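Local coordinates for protein ribonucleoside-diphosphate reductase, alpha chain (Actinobacillus ureae ATCC 25976, PDB 6DQX) that probably reduces ribonucleoside diphosphates to deoxyribonucleotides, as the catalytic subunit of a class Id ribonucleotide reductase, at residues R82-L87 and T306-V311; G183-D186 and D191-E194; M295-F300 and K378-K383. All coordinates share one frame; numbering follows the deposited sequence.

In the fold
All three contacts set a helix against strands, or the chain beside them, of one mixed sheet. Contacts 1 and 3 are neighbours, with centres about 9 Å apart. Strands 85-87 and 288-296 lie side by side there, Tyr84 O and Asn296 N being 2.9 Å apart in a probable hydrogen bond, while Lys383 NZ reaches Thr306 O. Their segments cross along the chain, tying early and later parts of it into one core. Contact 2 is a local strand-to-helix turn nested inside the loop closed by contact 1 and complete before contact 3 opens; its centre lies about 40 Å from that of contact 1 and 37 Å from that of contact 3, on the opposite side of the chain's centre.

Contact 1 (R82-L87 and T306-V311); sequences RGYFSL and TEAPEV
Tyr84 and Phe85, where the chain turns out of helix 72-82 into strand 85-87, receive Ala308 and Val311 from the first turn of helix 308-327, so that this helix of the ribonucleotide reductase barrel fold packs on the chain entering the strand. The Phe85 ring does most of the work. It presents its edge to the helix, and the backbone oxygen of Ala308 lies near the ring plane, 3.4 Å from Phe85 CZ. On the same rim Phe85 CE1 meets Ala308 CB at 4.0 Å. One turn further on, Val311 CG1 approaches Phe85 CZ to 4.1 Å, the two side chains crossing at about a right angle. Val311 directs this branch to the ring by holding CG1 opposite its own backbone nitrogen (chi1 163°). Ala308 CB is shared, since its other neighbour is Tyr84 CD2 at 4.2 Å, reached obliquely; the small methyl touches both aromatic rings. Arg82 CB lies over one face of the Tyr84 ring, toward the rim, and the phenol oxygen is hydrogen-bonded to Glu302.

Both backbones are set up by local turns. Gly83 ends the preceding helix in a Schellman motif, its positive phi (84°) redirecting the chain toward the strand. Across the contact, Thr306 OG1 accepts the amide of Ala308 at 3.1 Å in a fairly straight bond (159°), an ST turn that leads into the helix, while the same hydroxyl is also bonded to Trp303 O. Glu307 takes the N-cap position.

Around this core, Met80 of helix 72-82 packs on Phe85, Met295 of strand 288-296 touches both Phe85 and Ala308, and Pro309 turns the other way to rest on Leu380 of helix 367-395, which places the start of helix 308-327 among two helices and the sheet.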
ATOM      1  N   ARG A  82      16.698 -16.699  38.787  1.00 16.40           N
ATOM      2  CA  ARG A  82      17.770 -15.874  39.335  1.00 17.14           C
ATOM      3  C   ARG A  82      17.855 -14.464  38.756  1.00 16.90           C
ATOM      4  O   ARG A  82      18.653 -13.663  39.243  1.00 16.59           O
ATOM      5  CB  ARG A  82      19.120 -16.581  39.183  1.00 18.16           C
ATOM      6  CG  ARG A  82      19.223 -17.961  39.835  1.00 19.34           C
ATOM      7  CD  ARG A  82      18.601 -18.035  41.231  1.00 20.01           C
ATOM      8  NE  ARG A  82      19.312 -17.192  42.166  1.00 21.44           N
ATOM      9  CZ  ARG A  82      18.812 -16.651  43.275  1.00 22.08           C
ATOM     10  NH1 ARG A  82      17.536 -16.835  43.636  1.00 24.12           N
ATOM     11  NH2 ARG A  82      19.600 -15.890  44.021  1.00 21.34           N
ATOM     12  N   GLY A  83      17.049 -14.157  37.726  1.00 15.85           N
ATOM     13  CA  GLY A  83      17.026 -12.818  37.144  1.00 15.07           C
ATOM     14  C   GLY A  83      18.124 -12.602  36.095  1.00 14.85           C
ATOM     15  O   GLY A  83      18.484 -11.463  35.816  1.00 14.43           O
ATOM     16  N   TYR A  84      18.641 -13.687  35.511  1.00 14.76           N
ATOM     17  CA  TYR A  84      19.745 -13.578  34.541  1.00 15.08           C
ATOM     18  C   TYR A  84      19.303 -13.247  33.125  1.00 15.53           C
ATOM     19  O   TYR A  84      20.146 -12.795  32.349  1.00 16.63           O
ATOM     20  CB  TYR A  84      20.536 -14.883  34.459  1.00 14.70           C
ATOM     21  CG  TYR A  84      21.192 -15.349  35.746  1.00 15.27           C
ATOM     22  CD1 TYR A  84      21.373 -14.497  36.836  1.00 15.56           C
ATOM     23  CD2 TYR A  84      21.668 -16.638  35.844  1.00 15.53           C
ATOM     24  CE1 TYR A  84      21.984 -14.938  37.992  1.00 15.99           C
ATOM     25  CE2 TYR A  84      22.301 -17.087  36.998  1.00 16.40           C
ATOM     26  CZ  TYR A  84      22.450 -16.236  38.062  1.00 16.81           C
ATOM     27  OH  TYR A  84      23.074 -16.690  39.215  1.00 18.52           O
ATOM     28  N   PHE A  85      18.041 -13.542  32.787  1.00 15.24           N
ATOM     29  CA  PHE A  85      17.479 -13.467  31.410  1.00 15.73           C
ATOM     30  C   PHE A  85      16.340 -12.499  31.309  1.00 16.49           C
ATOM     31  O   PHE A  85      15.404 -12.557  32.100  1.00 17.16           O
ATOM     32  CB  PHE A  85      16.813 -14.793  30.975  1.00 15.36           C
ATOM     33  CG  PHE A  85      17.733 -15.942  30.785  1.00 14.79           C
ATOM     34  CD1 PHE A  85      19.108 -15.789  30.688  1.00 14.28           C
ATOM     35  CD2 PHE A  85      17.195 -17.220  30.649  1.00 14.63           C
ATOM     36  CE1 PHE A  85      19.914 -16.884  30.513  1.00 14.05           C
ATOM     37  CE2 PHE A  85      18.003 -18.319  30.462  1.00 14.19           C
ATOM     38  CZ  PHE A  85      19.375 -18.148  30.398  1.00 14.10           C
ATOM     39  N   SER A  86      16.352 -11.691  30.264  1.00 16.56           N
ATOM     40  CA  SER A  86      15.170 -10.968  29.823  1.00 17.48           C
ATOM     41  C   SER A  86      14.783 -11.567  28.474  1.00 17.23           C
ATOM     42  O   SER A  86      15.646 -11.830  27.657  1.00 16.23           O
ATOM     43  CB  SER A  86      15.509  -9.486  29.682  1.00 18.75           C
ATOM     44  OG  SER A  86      14.598  -8.811  28.844  1.00 21.29           O
ATOM     45  N   LEU A  87      13.482 -11.769  28.249  1.00 16.17           N
ATOM     46  CA  LEU A  87      12.967 -12.292  26.988  1.00 16.52           C
ATOM     47  C   LEU A  87      12.272 -11.166  26.258  1.00 16.47           C
ATOM     48  O   LEU A  87      11.716 -10.248  26.891  1.00 16.60           O
ATOM     49  CB  LEU A  87      11.982 -13.444  27.222  1.00 16.81           C
ATOM     50  CG  LEU A  87      12.426 -14.538  28.184  1.00 17.10           C
ATOM     51  CD1 LEU A  87      11.345 -15.585  28.266  1.00 18.07           C
ATOM     52  CD2 LEU A  87      13.743 -15.146  27.750  1.00 17.19           C
ATOM     53  N   THR A 306      28.914 -19.854  34.373  1.00 21.30           N
ATOM     54  CA  THR A 306      27.821 -20.792  34.252  1.00 20.33           C
ATOM     55  C   THR A 306      27.529 -20.982  32.784  1.00 19.42           C
ATOM     56  O   THR A 306      28.101 -20.294  31.925  1.00 18.74           O
ATOM     57  CB  THR A 306      26.530 -20.298  34.955  1.00 20.38           C
ATOM     58  OG1 THR A 306      25.954 -19.200  34.236  1.00 19.20           O
ATOM     59  CG2 THR A 306      26.808 -19.876  36.415  1.00 20.14           C
ATOM     60  N   GLU A 307      26.600 -21.886  32.509  1.00 19.63           N
ATOM     61  CA  GLU A 307      26.075 -22.072  31.154  1.00 20.91           C
ATOM     62  C   GLU A 307      24.891 -21.164  30.810  1.00 17.72           C
ATOM     63  O   GLU A 307      24.217 -21.401  29.803  1.00 16.14           O
ATOM     64  CB  GLU A 307      25.670 -23.529  30.930  1.00 24.71           C
ATOM     65  CG  GLU A 307      26.844 -24.480  30.956  1.00 30.34           C
ATOM     66  CD  GLU A 307      26.441 -25.911  30.626  1.00 35.44           C
ATOM     67  OE1 GLU A 307      25.219 -26.240  30.664  1.00 42.58           O
ATOM     68  OE2 GLU A 307      27.355 -26.714  30.347  1.00 43.20           O
ATOM     69  N   ALA A 308      24.671 -20.081  31.550  1.00 15.64           N
ATOM     70  CA  ALA A 308      23.489 -19.245  31.258  1.00 15.10           C
ATOM     71  C   ALA A 308      23.482 -18.633  29.832  1.00 14.38           C
ATOM     72  O   ALA A 308      22.473 -18.747  29.126  1.00 14.09           O
ATOM     73  CB  ALA A 308      23.276 -18.171  32.324  1.00 15.33           C
ATOM     74  N   PRO A 309      24.594 -18.028  29.379  1.00 13.94           N
ATOM     75  CA  PRO A 309      24.591 -17.495  27.999  1.00 13.45           C
ATOM     76  C   PRO A 309      24.397 -18.556  26.942  1.00 13.40           C
ATOM     77  O   PRO A 309      23.681 -18.329  25.959  1.00 12.47           O
ATOM     78  CB  PRO A 309      25.952 -16.831  27.864  1.00 14.28           C
ATOM     79  CG  PRO A 309      26.358 -16.547  29.254  1.00 14.34           C
ATOM     80  CD  PRO A 309      25.851 -17.698  30.058  1.00 14.50           C
ATOM     81  N   GLU A 310      24.956 -19.743  27.170  1.00 13.22           N
ATOM     82  CA  GLU A 310      24.760 -20.853  26.253  1.00 13.84           C
ATOM     83  C   GLU A 310      23.315 -21.319  26.207  1.00 12.97           C
ATOM     84  O   GLU A 310      22.768 -21.599  25.122  1.00 13.74           O
ATOM     85  CB  GLU A 310      25.666 -22.016  26.646  1.00 15.12           C
ATOM     86  CG  GLU A 310      27.136 -21.686  26.464  1.00 16.58           C
ATOM     87  CD  GLU A 310      27.819 -21.123  27.686  1.00 17.86           C
ATOM     88  OE1 GLU A 310      27.201 -20.394  28.502  1.00 17.83           O
ATOM     89  OE2 GLU A 310      29.052 -21.369  27.803  1.00 21.74           O
ATOM     90  N   VAL A 311      22.692 -21.398  27.384  1.00 12.58           N
ATOM     91  CA  VAL A 311      21.277 -21.786  27.470  1.00 12.65           C
ATOM     92  C   VAL A 311      20.411 -20.785  26.729  1.00 12.37           C
ATOM     93  O   VAL A 311      19.494 -21.196  25.994  1.00 11.50           O
ATOM     94  CB  VAL A 311      20.836 -22.002  28.948  1.00 13.03           C
ATOM     95  CG1 VAL A 311      19.323 -22.008  29.121  1.00 13.44           C
ATOM     96  CG2 VAL A 311      21.425 -23.329  29.438  1.00 13.87           C
TER

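Contact 2 (G183-D186 and D191-E194); sequences GYID and DIDE
Ile185 and Ile192 meet through single methyl groups: Ile185 CG2 lies 3.9 Å from Ile192 CD1, with the two side chains crossing obliquely. The same Ile192 CD1 is also 3.9 Å from the backbone oxygen of Asp186, so one terminal methyl spans the last two residues of strand 181-186. Ile192 gets it there with CG1 swung opposite the backbone nitrogen (chi1 -169°), which carries the end of the chain back toward the strand.

In the next shell, Tyr228 and Leu232 of helix 227-243 pack on Ile192, and Ser157 of helix 156-170 touches Ile185. Asp191, at the N-cap of helix 192-195, makes no capping bond with its side chain; its carboxylate is instead bonded to Ser157 OG and Arg144 N, which probably steadies the helix start. Asp186 faces away, bonded to Tyr137 OH and in a salt bridge with Lys251. The Asp186 side chain is about 5 Å from a bound magnesium ion.

This is the strand-to-helix half of the beta-alpha-beta crossover completed by strand 209-213. No polar bond joins the two segments, consistent with their meeting by van der Waals contact while the polar hold comes from Asp191 and its partners.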
ATOM      1  N   GLY A 183      12.689   3.585   7.136  1.00 14.09           N
ATOM      2  CA  GLY A 183      13.267   3.509   5.796  1.00 13.89           C
ATOM      3  C   GLY A 183      14.693   4.010   5.798  1.00 14.34           C
ATOM      4  O   GLY A 183      14.987   4.991   6.464  1.00 15.34           O
ATOM      5  N   TYR A 184      15.567   3.359   5.044  1.00 13.74           N
ATOM      6  CA  TYR A 184      16.967   3.781   4.898  1.00 14.12           C
ATOM      7  C   TYR A 184      17.305   4.246   3.477  1.00 15.16           C
ATOM      8  O   TYR A 184      16.988   3.562   2.502  1.00 15.55           O
ATOM      9  CB  TYR A 184      17.889   2.637   5.294  1.00 13.81           C
ATOM     10  CG  TYR A 184      17.940   2.391   6.793  1.00 13.27           C
ATOM     11  CD1 TYR A 184      16.929   1.702   7.446  1.00 13.66           C
ATOM     12  CD2 TYR A 184      19.018   2.832   7.542  1.00 13.10           C
ATOM     13  CE1 TYR A 184      16.989   1.467   8.813  1.00 13.81           C
ATOM     14  CE2 TYR A 184      19.092   2.597   8.905  1.00 13.53           C
ATOM     15  CZ  TYR A 184      18.090   1.913   9.527  1.00 13.52           C
ATOM     16  OH  TYR A 184      18.166   1.675  10.865  1.00 14.04           O
ATOM     17  N   ILE A 185      18.013   5.374   3.393  1.00 15.09           N
ATOM     18  CA  ILE A 185      18.424   5.992   2.126  1.00 15.73           C
ATOM     19  C   ILE A 185      19.909   6.384   2.221  1.00 16.47           C
ATOM     20  O   ILE A 185      20.368   6.838   3.280  1.00 17.46           O
ATOM     21  CB  ILE A 185      17.488   7.212   1.832  1.00 16.80           C
ATOM     22  CG1 ILE A 185      17.631   7.715   0.398  1.00 16.92           C
ATOM     23  CG2 ILE A 185      17.684   8.344   2.829  1.00 16.78           C
ATOM     24  CD1 ILE A 185      17.021   6.790  -0.621  1.00 16.31           C
ATOM     25  N   ASP A 186      20.662   6.230   1.136  1.00 16.51           N
ATOM     26  CA  ASP A 186      22.083   6.618   1.137  1.00 17.99           C
ATOM     27  C   ASP A 186      22.204   8.147   1.058  1.00 19.20           C
ATOM     28  O   ASP A 186      21.387   8.805   0.387  1.00 17.97           O
ATOM     29  CB  ASP A 186      22.809   5.962   0.004  1.00 19.57           C
ATOM     30  CG  ASP A 186      22.659   4.444   0.033  1.00 21.41           C
ATOM     31  OD1 ASP A 186      23.479   3.742   0.682  1.00 20.28           O
ATOM     32  OD2 ASP A 186      21.664   3.971  -0.550  1.00 20.65           O
ATOM     33  N   ASP A 191      17.707  11.605  -4.128  1.00 20.64           N
ATOM     34  CA  ASP A 191      16.551  12.118  -3.405  1.00 20.57           C
ATOM     35  C   ASP A 191      16.822  12.515  -1.947  1.00 19.42           C
ATOM     36  O   ASP A 191      15.882  12.787  -1.206  1.00 18.82           O
ATOM     37  CB  ASP A 191      15.398  11.104  -3.435  1.00 21.48           C
ATOM     38  CG  ASP A 191      14.994  10.687  -4.838  1.00 21.38           C
ATOM     39  OD1 ASP A 191      15.059  11.513  -5.782  1.00 21.39           O
ATOM     40  OD2 ASP A 191      14.602   9.502  -4.997  1.00 19.80           O
ATOM     41  N   ILE A 192      18.089  12.572  -1.542  1.00 19.43           N
ATOM     42  CA  ILE A 192      18.435  12.830  -0.149  1.00 20.01           C
ATOM     43  C   ILE A 192      17.770  14.099   0.424  1.00 21.33           C
ATOM     44  O   ILE A 192      17.270  14.089   1.541  1.00 19.46           O
ATOM     45  CB  ILE A 192      19.982  12.809   0.064  1.00 19.90           C
ATOM     46  CG1 ILE A 192      20.346  12.796   1.563  1.00 20.18           C
ATOM     47  CG2 ILE A 192      20.693  13.978  -0.605  1.00 20.39           C
ATOM     48  CD1 ILE A 192      19.695  11.698   2.376  1.00 20.74           C
ATOM     49  N   ASP A 193      17.734  15.177  -0.360  1.00 24.38           N
ATOM     50  CA  ASP A 193      17.077  16.426   0.098  1.00 27.09           C
ATOM     51  C   ASP A 193      15.598  16.231   0.434  1.00 25.07           C
ATOM     52  O   ASP A 193      15.107  16.832   1.393  1.00 26.26           O
ATOM     53  CB  ASP A 193      17.232  17.559  -0.933  1.00 30.15           C
ATOM     54  CG  ASP A 193      18.661  18.071  -1.046  1.00 34.42           C
ATOM     55  OD1 ASP A 193      19.383  18.085  -0.026  1.00 38.12           O
ATOM     56  OD2 ASP A 193      19.064  18.488  -2.168  1.00 38.99           O
ATOM     57  N   GLU A 194      14.887  15.382  -0.318  1.00 22.66           N
ATOM     58  CA  GLU A 194      13.484  15.125   0.002  1.00 21.90           C
ATOM     59  C   GLU A 194      13.339  14.363   1.320  1.00 20.11           C
ATOM     60  O   GLU A 194      12.458  14.646   2.100  1.00 19.69           O
ATOM     61  CB  GLU A 194      12.769  14.351  -1.103  1.00 23.56           C
ATOM     62  CG  GLU A 194      12.647  15.100  -2.421  1.00 25.88           C
ATOM     63  CD  GLU A 194      11.811  14.325  -3.412  1.00 26.43           C
ATOM     64  OE1 GLU A 194      12.371  13.829  -4.425  1.00 28.68           O
ATOM     65  OE2 GLU A 194      10.606  14.162  -3.148  1.00 28.54           O
TER

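Contact 3 (M295-F300 and K378-K383); sequences MNLLYF and KTLQEK
Met295, Leu297 and Phe300, spread over the end of barrel strand 288-296 and the turn after it, pack on Thr379 and Leu380 of the long helix 367-395. Leu380 forms the apolar centre of the contact by dividing its two methyls: CD2 meets Met295 CG at 4.1 Å, and CD1 meets Leu297 CD2 at 4.3 Å. Met295 CG is brought to the leucine by its first torsion, which sets it opposite the carbonyl carbon (chi1 -67°); the bend at chi2 then turns the sulfur away from Leu380, and the two side chains cross at a slant. Phe300 reaches the helix by a different route. With its CG opposite the backbone nitrogen (chi1 177°), the Phe300 and Thr379 side chains come at each other from opposite directions, and the ring offers its edge, Phe300 CZ lying 3.9 Å from Thr379 OG1, which sits in the ring plane. The ring thus meets an oxygen already hydrogen-bonded to Leu375 O in its own helix.

Strand 288-296 runs parallel to its neighbour 347-351 in the barrel sheet, and helix 367-395, which comes later in the chain, after helix 353-359, lies against both through Leu380, since Val350 also packs on that side chain. Trp303 fills in beside Met295, Leu297 and Leu380, and meets the Phe300 ring edge-to-face.

The exit from the strand is shaped by an Asx turn: Asn296 OD1 accepts the amide of Leu298 at 3.2 Å, from a donor 50° above the carbonyl plane. Asn296 ND2 in turn is bonded to Gly83 O. Lys378 NZ and Glu382 OE2 form a salt bridge of 2.8 Å, the amine approaching the syn side of the carboxylate and linking two exposed residues four apart on the helix.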
ATOM      1  N   MET A 295      20.966 -10.840  28.337  1.00 11.37           N
ATOM      2  CA  MET A 295      21.607 -11.184  29.602  1.00 11.48           C
ATOM      3  C   MET A 295      21.617  -9.991  30.551  1.00 11.22           C
ATOM      4  O   MET A 295      21.952  -8.900  30.155  1.00 11.30           O
ATOM      5  CB  MET A 295      23.040 -11.644  29.362  1.00 11.65           C
ATOM      6  CG  MET A 295      23.178 -12.973  28.614  1.00 12.30           C
ATOM      7  SD  MET A 295      22.451 -14.411  29.400  1.00 12.99           S
ATOM      8  CE  MET A 295      23.279 -14.447  30.982  1.00 13.37           C
ATOM      9  N   ASN A 296      21.303 -10.233  31.826  1.00 11.14           N
ATOM     10  CA  ASN A 296      21.265  -9.181  32.822  1.00 11.06           C
ATOM     11  C   ASN A 296      22.662  -9.039  33.399  1.00 11.25           C
ATOM     12  O   ASN A 296      23.076  -9.848  34.244  1.00 10.96           O
ATOM     13  CB  ASN A 296      20.292  -9.541  33.940  1.00 10.94           C
ATOM     14  CG  ASN A 296      20.078  -8.420  34.920  1.00 11.32           C
ATOM     15  OD1 ASN A 296      20.716  -7.380  34.847  1.00 11.91           O
ATOM     16  ND2 ASN A 296      19.202  -8.658  35.909  1.00 12.32           N
ATOM     17  N   LEU A 297      23.352  -7.994  32.973  1.00 11.38           N
ATOM     18  CA  LEU A 297      24.739  -7.760  33.423  1.00 12.31           C
ATOM     19  C   LEU A 297      24.864  -7.412  34.901  1.00 13.00           C
ATOM     20  O   LEU A 297      25.967  -7.529  35.465  1.00 12.05           O
ATOM     21  CB  LEU A 297      25.385  -6.673  32.598  1.00 12.71           C
ATOM     22  CG  LEU A 297      25.422  -6.909  31.087  1.00 12.25           C
ATOM     23  CD1 LEU A 297      26.230  -5.832  30.408  1.00 12.37           C
ATOM     24  CD2 LEU A 297      25.939  -8.284  30.685  1.00 12.09           C
ATOM     25  N   LEU A 298      23.767  -7.011  35.559  1.00 13.68           N
ATOM     26  CA  LEU A 298      23.816  -6.807  37.015  1.00 14.30           C
ATOM     27  C   LEU A 298      24.402  -8.025  37.723  1.00 14.54           C
ATOM     28  O   LEU A 298      25.119  -7.892  38.737  1.00 14.79           O
ATOM     29  CB  LEU A 298      22.419  -6.510  37.568  1.00 14.70           C
ATOM     30  CG  LEU A 298      22.274  -6.365  39.094  1.00 15.16           C
ATOM     31  CD1 LEU A 298      23.212  -5.288  39.600  1.00 15.55           C
ATOM     32  CD2 LEU A 298      20.834  -6.015  39.447  1.00 16.00           C
ATOM     33  N   TYR A 299      24.100  -9.213  37.205  1.00 14.36           N
ATOM     34  CA  TYR A 299      24.547 -10.453  37.805  1.00 14.89           C
ATOM     35  C   TYR A 299      25.715 -11.115  37.099  1.00 14.36           C
ATOM     36  O   TYR A 299      25.925 -12.315  37.254  1.00 14.46           O
ATOM     37  CB  TYR A 299      23.338 -11.404  37.920  1.00 15.49           C
ATOM     38  CG  TYR A 299      22.222 -10.834  38.763  1.00 15.83           C
ATOM     39  CD1 TYR A 299      22.458 -10.401  40.073  1.00 17.47           C
ATOM     40  CD2 TYR A 299      20.920 -10.704  38.255  1.00 16.18           C
ATOM     41  CE1 TYR A 299      21.443  -9.863  40.847  1.00 18.20           C
ATOM     42  CE2 TYR A 299      19.899 -10.156  39.026  1.00 17.05           C
ATOM     43  CZ  TYR A 299      20.157  -9.751  40.320  1.00 18.29           C
ATOM     44  OH  TYR A 299      19.145  -9.220  41.091  1.00 20.46           O
ATOM     45  N   PHE A 300      26.491 -10.346  36.332  1.00 14.85           N
ATOM     46  CA  PHE A 300      27.631 -10.903  35.582  1.00 15.67           C
ATOM     47  C   PHE A 300      28.528 -11.784  36.446  1.00 15.77           C
ATOM     48  O   PHE A 300      28.885 -12.908  36.054  1.00 15.65           O
ATOM     49  CB  PHE A 300      28.465  -9.795  34.933  1.00 15.65           C
ATOM     50  CG  PHE A 300      29.686 -10.304  34.214  1.00 15.87           C
ATOM     51  CD1 PHE A 300      29.569 -10.995  33.014  1.00 15.84           C
ATOM     52  CD2 PHE A 300      30.956 -10.126  34.758  1.00 16.14           C
ATOM     53  CE1 PHE A 300      30.690 -11.496  32.365  1.00 16.04           C
ATOM     54  CE2 PHE A 300      32.076 -10.622  34.101  1.00 15.99           C
ATOM     55  CZ  PHE A 300      31.950 -11.300  32.910  1.00 16.16           C
ATOM     56  N   LYS A 378      33.817  -9.752  25.850  1.00 12.16           N
ATOM     57  CA  LYS A 378      34.666 -10.855  25.438  1.00 13.04           C
ATOM     58  C   LYS A 378      34.097 -12.198  25.883  1.00 12.40           C
ATOM     59  O   LYS A 378      34.109 -13.192  25.118  1.00 12.72           O
ATOM     60  CB  LYS A 378      36.113 -10.655  25.950  1.00 14.63           C
ATOM     61  CG  LYS A 378      37.098 -11.732  25.456  1.00 16.83           C
ATOM     62  CD  LYS A 378      38.534 -11.388  25.891  1.00 19.77           C
ATOM     63  CE  LYS A 378      39.552 -12.309  25.231  1.00 24.16           C
ATOM     64  NZ  LYS A 378      39.637 -13.617  25.937  1.00 27.44           N
ATOM     65  N   THR A 379      33.648 -12.254  27.128  1.00 12.59           N
ATOM     66  CA  THR A 379      33.070 -13.470  27.697  1.00 12.96           C
ATOM     67  C   THR A 379      31.823 -13.884  26.919  1.00 13.07           C
ATOM     68  O   THR A 379      31.648 -15.053  26.554  1.00 11.96           O
ATOM     69  CB  THR A 379      32.708 -13.271  29.174  1.00 13.50           C
ATOM     70  OG1 THR A 379      33.890 -12.901  29.922  1.00 14.07           O
ATOM     71  CG2 THR A 379      32.124 -14.510  29.777  1.00 14.12           C
ATOM     72  N   LEU A 380      30.967 -12.910  26.675  1.00 12.21           N
ATOM     73  CA  LEU A 380      29.741 -13.197  25.877  1.00 12.35           C
ATOM     74  C   LEU A 380      30.018 -13.664  24.453  1.00 12.00           C
ATOM     75  O   LEU A 380      29.390 -14.617  23.982  1.00 12.49           O
ATOM     76  CB  LEU A 380      28.813 -11.994  25.908  1.00 12.83           C
ATOM     77  CG  LEU A 380      28.061 -11.859  27.239  1.00 13.00           C
ATOM     78  CD1 LEU A 380      27.305 -10.534  27.247  1.00 13.80           C
ATOM     79  CD2 LEU A 380      27.155 -13.041  27.526  1.00 13.24           C
ATOM     80  N   GLN A 381      30.997 -13.053  23.783  1.00 12.34           N
ATOM     81  CA  GLN A 381      31.351 -13.466  22.423  1.00 12.41           C
ATOM     82  C   GLN A 381      31.783 -14.941  22.410  1.00 12.34           C
ATOM     83  O   GLN A 381      31.366 -15.723  21.551  1.00 10.87           O
ATOM     84  CB  GLN A 381      32.457 -12.595  21.853  1.00 13.62           C
ATOM     85  CG  GLN A 381      32.868 -12.955  20.431  1.00 15.57           C
ATOM     86  CD  GLN A 381      34.176 -12.348  19.972  1.00 17.87           C
ATOM     87  OE1 GLN A 381      35.201 -12.409  20.685  1.00 20.94           O
ATOM     88  NE2 GLN A 381      34.181 -11.824  18.737  1.00 19.45           N
ATOM     89  N   GLU A 382      32.606 -15.309  23.394  1.00 13.13           N
ATOM     90  CA  GLU A 382      33.155 -16.667  23.433  1.00 14.52           C
ATOM     91  C   GLU A 382      32.090 -17.703  23.711  1.00 13.49           C
ATOM     92  O   GLU A 382      32.043 -18.759  23.057  1.00 13.00           O
ATOM     93  CB  GLU A 382      34.274 -16.749  24.489  1.00 16.80           C
ATOM     94  CG  GLU A 382      35.522 -15.991  24.060  1.00 19.72           C
ATOM     95  CD  GLU A 382      36.576 -15.828  25.157  1.00 22.63           C
ATOM     96  OE1 GLU A 382      36.319 -16.224  26.311  1.00 24.14           O
ATOM     97  OE2 GLU A 382      37.668 -15.265  24.871  1.00 26.05           O
ATOM     98  N   LYS A 383      31.242 -17.408  24.690  1.00 12.65           N
ATOM     99  CA  LYS A 383      30.235 -18.355  25.148  1.00 13.36           C
ATOM    100  C   LYS A 383      29.116 -18.554  24.134  1.00 13.37           C
ATOM    101  O   LYS A 383      28.711 -19.700  23.866  1.00 13.57           O
ATOM    102  CB  LYS A 383      29.712 -17.952  26.525  1.00 14.06           C
ATOM    103  CG  LYS A 383      30.782 -18.174  27.586  1.00 15.16           C
ATOM    104  CD  LYS A 383      30.462 -17.553  28.922  1.00 16.62           C
ATOM    105  CE  LYS A 383      29.547 -18.375  29.795  1.00 17.63           C
ATOM    106  NZ  LYS A 383      30.023 -19.780  30.058  1.00 17.49           N
TER